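Local structure of Rbsd/fucu transport protein family protein (Streptococcus pneumoniae, 4A34) at residues 25-30 / 132-137. The protein probably interconverts the anomers of L-fucose, as a fucose mutarotase of the RbsD/FucU family, and binds beta-L-fucopyranose. Sequence-based numbering, arbitrary orientation.
Sequences EIVLAD and NIILKK. With FUL (beta-L-fucopyranose), chain B.
Asp30 and Asn132 meet beside the bound fucose, where strands 25-29 and 133-136 hand over to the sugar pocket. The amide of Asn132 is used at both ends: OD1 accepts the backbone N of Asp30 at 2.7 Å, the donor standing above the carbonyl plane, while ND2 donates to O2 of the sugar at 2.9 Å. Bonding at both ends probably limits the rotation of the amide and turns its NH2 toward the ligand. The Asp30 carboxylate, turned 46° from the amide plane, takes O3 of fucose on OD2 at 2.7 Å and O2 on OD1. OD2 also accepts the N of Ala131, which helps position the carboxylate. Tyr130 and Tyr112 of the same chain, and His22 of a neighbouring subunit, add further bonds to the sugar.

Behind this site the strands run antiparallel, with 157° between their directions. Ile26 pairs with Leu135 and Leu28 with Ile133, each through two backbone bonds, Ile26 N to Leu135 O measuring 2.8 Å. Between them, Val27 faces Ile134 in a non-hydrogen-bonded pair, CG2 lying alongside CG1 at 3.8 Å. On the other face, Leu28 CD1 reaches diagonally to Leu135 CD1 at 3.9 Å. At the far end Glu25 lays CG against Lys136 CG at 3.6 Å; the lysine chain bends at chi3 (-97°) and chi4, bringing NZ 3.0 Å from Glu25 OE2 in a salt bridge whose hydrogen bond is weak. NZ is also bonded to the O of Gly23. The stronger partner of the Glu25 carboxylate is Arg114 of helix 108-116, which makes a salt bridge to OE2.

Helix 50-60 packs over Leu28, Ile133 and Leu135, helix 108-116 over Val27 and Ile134; within the mixed sheet, strands 120-124 and 71-74 flank this central pair.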
loop_
_atom_site.group_PDB
_atom_site.type_symbol
_atom_site.label_atom_id
_atom_site.label_comp_id
_atom_site.label_asym_id
_atom_site.label_seq_id
_atom_site.Cartn_x
_atom_site.Cartn_y
_atom_site.Cartn_z
ATOM N N GLU I 25 -6.444 26.041 3.905
ATOM C CA GLU I 25 -5.287 26.871 3.577
ATOM C C GLU I 25 -4.288 26.112 2.706
ATOM O O GLU I 25 -4.236 24.882 2.729
ATOM C CB GLU I 25 -4.616 27.386 4.849
ATOM C CG GLU I 25 -5.491 28.336 5.654
ATOM C CD GLU I 25 -4.939 28.649 7.033
ATOM O OE1 GLU I 25 -3.714 28.536 7.244
ATOM O OE2 GLU I 25 -5.734 29.014 7.916
ATOM N N ILE I 26 -3.519 26.862 1.920
ATOM C CA ILE I 26 -2.472 26.293 1.077
ATOM C C ILE I 26 -1.250 27.194 1.090
ATOM O O ILE I 26 -1.373 28.411 0.980
ATOM C CB ILE I 26 -2.943 26.035 -0.390
ATOM C CG1 ILE I 26 -1.783 25.461 -1.225
ATOM C CG2 ILE I 26 -3.548 27.299 -1.001
ATOM C CD1 ILE I 26 -2.126 25.076 -2.614
ATOM N N VAL I 27 -0.078 26.578 1.215
ATOM C CA VAL I 27 1.175 27.306 1.339
ATOM C C VAL I 27 1.940 27.284 0.032
ATOM O O VAL I 27 2.189 26.221 -0.541
ATOM C CB VAL I 27 2.067 26.728 2.461
ATOM C CG1 VAL I 27 3.327 27.549 2.617
ATOM C CG2 VAL I 27 1.314 26.684 3.785
ATOM N N LEU I 28 2.308 28.468 -0.441
ATOM C CA LEU I 28 3.173 28.573 -1.595
ATOM C C LEU I 28 4.571 28.745 -1.032
ATOM O O LEU I 28 4.949 29.829 -0.583
ATOM C CB LEU I 28 2.750 29.743 -2.497
ATOM C CG LEU I 28 1.256 29.821 -2.879
ATOM C CD1 LEU I 28 0.924 31.056 -3.723
ATOM C CD2 LEU I 28 0.780 28.567 -3.605
ATOM N N ALA I 29 5.326 27.654 -1.012
ATOM C CA ALA I 29 6.625 27.646 -0.358
ATOM C C ALA I 29 7.755 27.986 -1.321
ATOM O O ALA I 29 7.745 27.549 -2.474
ATOM C CB ALA I 29 6.868 26.303 0.287
ATOM N N ASP I 30 8.734 28.753 -0.848
ATOM C CA ASP I 30 9.884 29.087 -1.678
ATOM C C ASP I 30 10.953 28.000 -1.620
ATOM O O ASP I 30 10.900 27.116 -0.770
ATOM C CB ASP I 30 10.443 30.485 -1.349
ATOM C CG ASP I 30 11.100 30.583 0.038
ATOM O OD1 ASP I 30 11.765 29.625 0.507
ATOM O OD2 ASP I 30 10.972 31.665 0.652
ATOM N N ASN I 132 7.420 33.079 1.092
ATOM C CA ASN I 132 6.379 32.113 1.339
ATOM C C ASN I 132 5.051 32.812 1.589
ATOM O O ASN I 132 5.024 33.874 2.194
ATOM C CB ASN I 132 6.781 31.275 2.549
ATOM C CG ASN I 132 8.130 30.607 2.370
ATOM O OD1 ASN I 132 8.242 29.610 1.663
ATOM N ND2 ASN I 132 9.161 31.147 3.013
ATOM N N ILE I 133 3.954 32.227 1.121
ATOM C CA ILE I 133 2.630 32.813 1.328
ATOM C C ILE I 133 1.696 31.730 1.833
ATOM O O ILE I 133 1.863 30.574 1.471
ATOM C CB ILE I 133 2.027 33.401 0.013
ATOM C CG1 ILE I 133 3.038 34.261 -0.746
ATOM C CG2 ILE I 133 0.776 34.220 0.299
ATOM C CD1 ILE I 133 2.505 34.805 -2.061
ATOM N N ILE I 134 0.729 32.089 2.674
ATOM C CA ILE I 134 -0.376 31.175 2.993
ATOM C C ILE I 134 -1.681 31.815 2.578
ATOM O O ILE I 134 -1.968 32.952 2.952
ATOM C CB ILE I 134 -0.469 30.788 4.484
ATOM C CG1 ILE I 134 0.875 30.276 5.003
ATOM C CG2 ILE I 134 -1.559 29.735 4.681
ATOM C CD1 ILE I 134 0.901 30.033 6.474
ATOM N N LEU I 135 -2.448 31.075 1.782
ATOM C CA LEU I 135 -3.722 31.533 1.256
ATOM C C LEU I 135 -4.813 30.663 1.836
ATOM O O LEU I 135 -4.652 29.439 1.922
ATOM C CB LEU I 135 -3.723 31.421 -0.264
ATOM C CG LEU I 135 -2.612 32.129 -1.048
ATOM C CD1 LEU I 135 -2.675 31.711 -2.506
ATOM C CD2 LEU I 135 -2.753 33.648 -0.919
ATOM N N LYS I 136 -5.914 31.292 2.244
ATOM C CA LYS I 136 -7.051 30.586 2.840
ATOM C C LYS I 136 -8.298 30.664 1.945
ATOM O O LYS I 136 -8.836 31.742 1.714
ATOM C CB LYS I 136 -7.344 31.124 4.249
ATOM C CG LYS I 136 -8.436 30.354 5.000
ATOM C CD LYS I 136 -8.981 31.140 6.190
ATOM C CE LYS I 136 -8.336 30.741 7.493
ATOM N NZ LYS I 136 -8.759 29.399 7.943
ATOM N N LYS I 137 -8.749 29.506 1.469
ATOM C CA LYS I 137 -9.842 29.392 0.500
ATOM C C LYS I 137 -11.193 29.933 0.993
ATOM O O LYS I 137 -11.661 29.577 2.081
ATOM C CB LYS I 137 -9.977 27.935 0.030
ATOM C CG LYS I 137 -11.157 27.691 -0.906
ATOM C CD LYS I 137 -11.012 26.400 -1.688
ATOM C CE LYS I 137 -11.971 26.352 -2.857
ATOM N NZ LYS I 137 -11.688 25.171 -3.714
HETATM C C1 FUL B . 13.178 29.911 5.574
HETATM C C2 FUL B . 12.925 30.149 4.080
HETATM O O2 FUL B . 11.644 29.717 3.679
HETATM C C3 FUL B . 13.034 31.651 3.831
HETATM O O3 FUL B . 12.886 31.952 2.469
HETATM C C4 FUL B . 14.379 32.165 4.314
HETATM O O4 FUL B . 15.383 31.517 3.580
HETATM C C5 FUL B . 14.536 31.814 5.788
HETATM C C6 FUL B . 15.826 32.390 6.360
HETATM O O5 FUL B . 14.468 30.397 5.912
HETATM O O1 FUL B . 13.083 28.551 5.916
#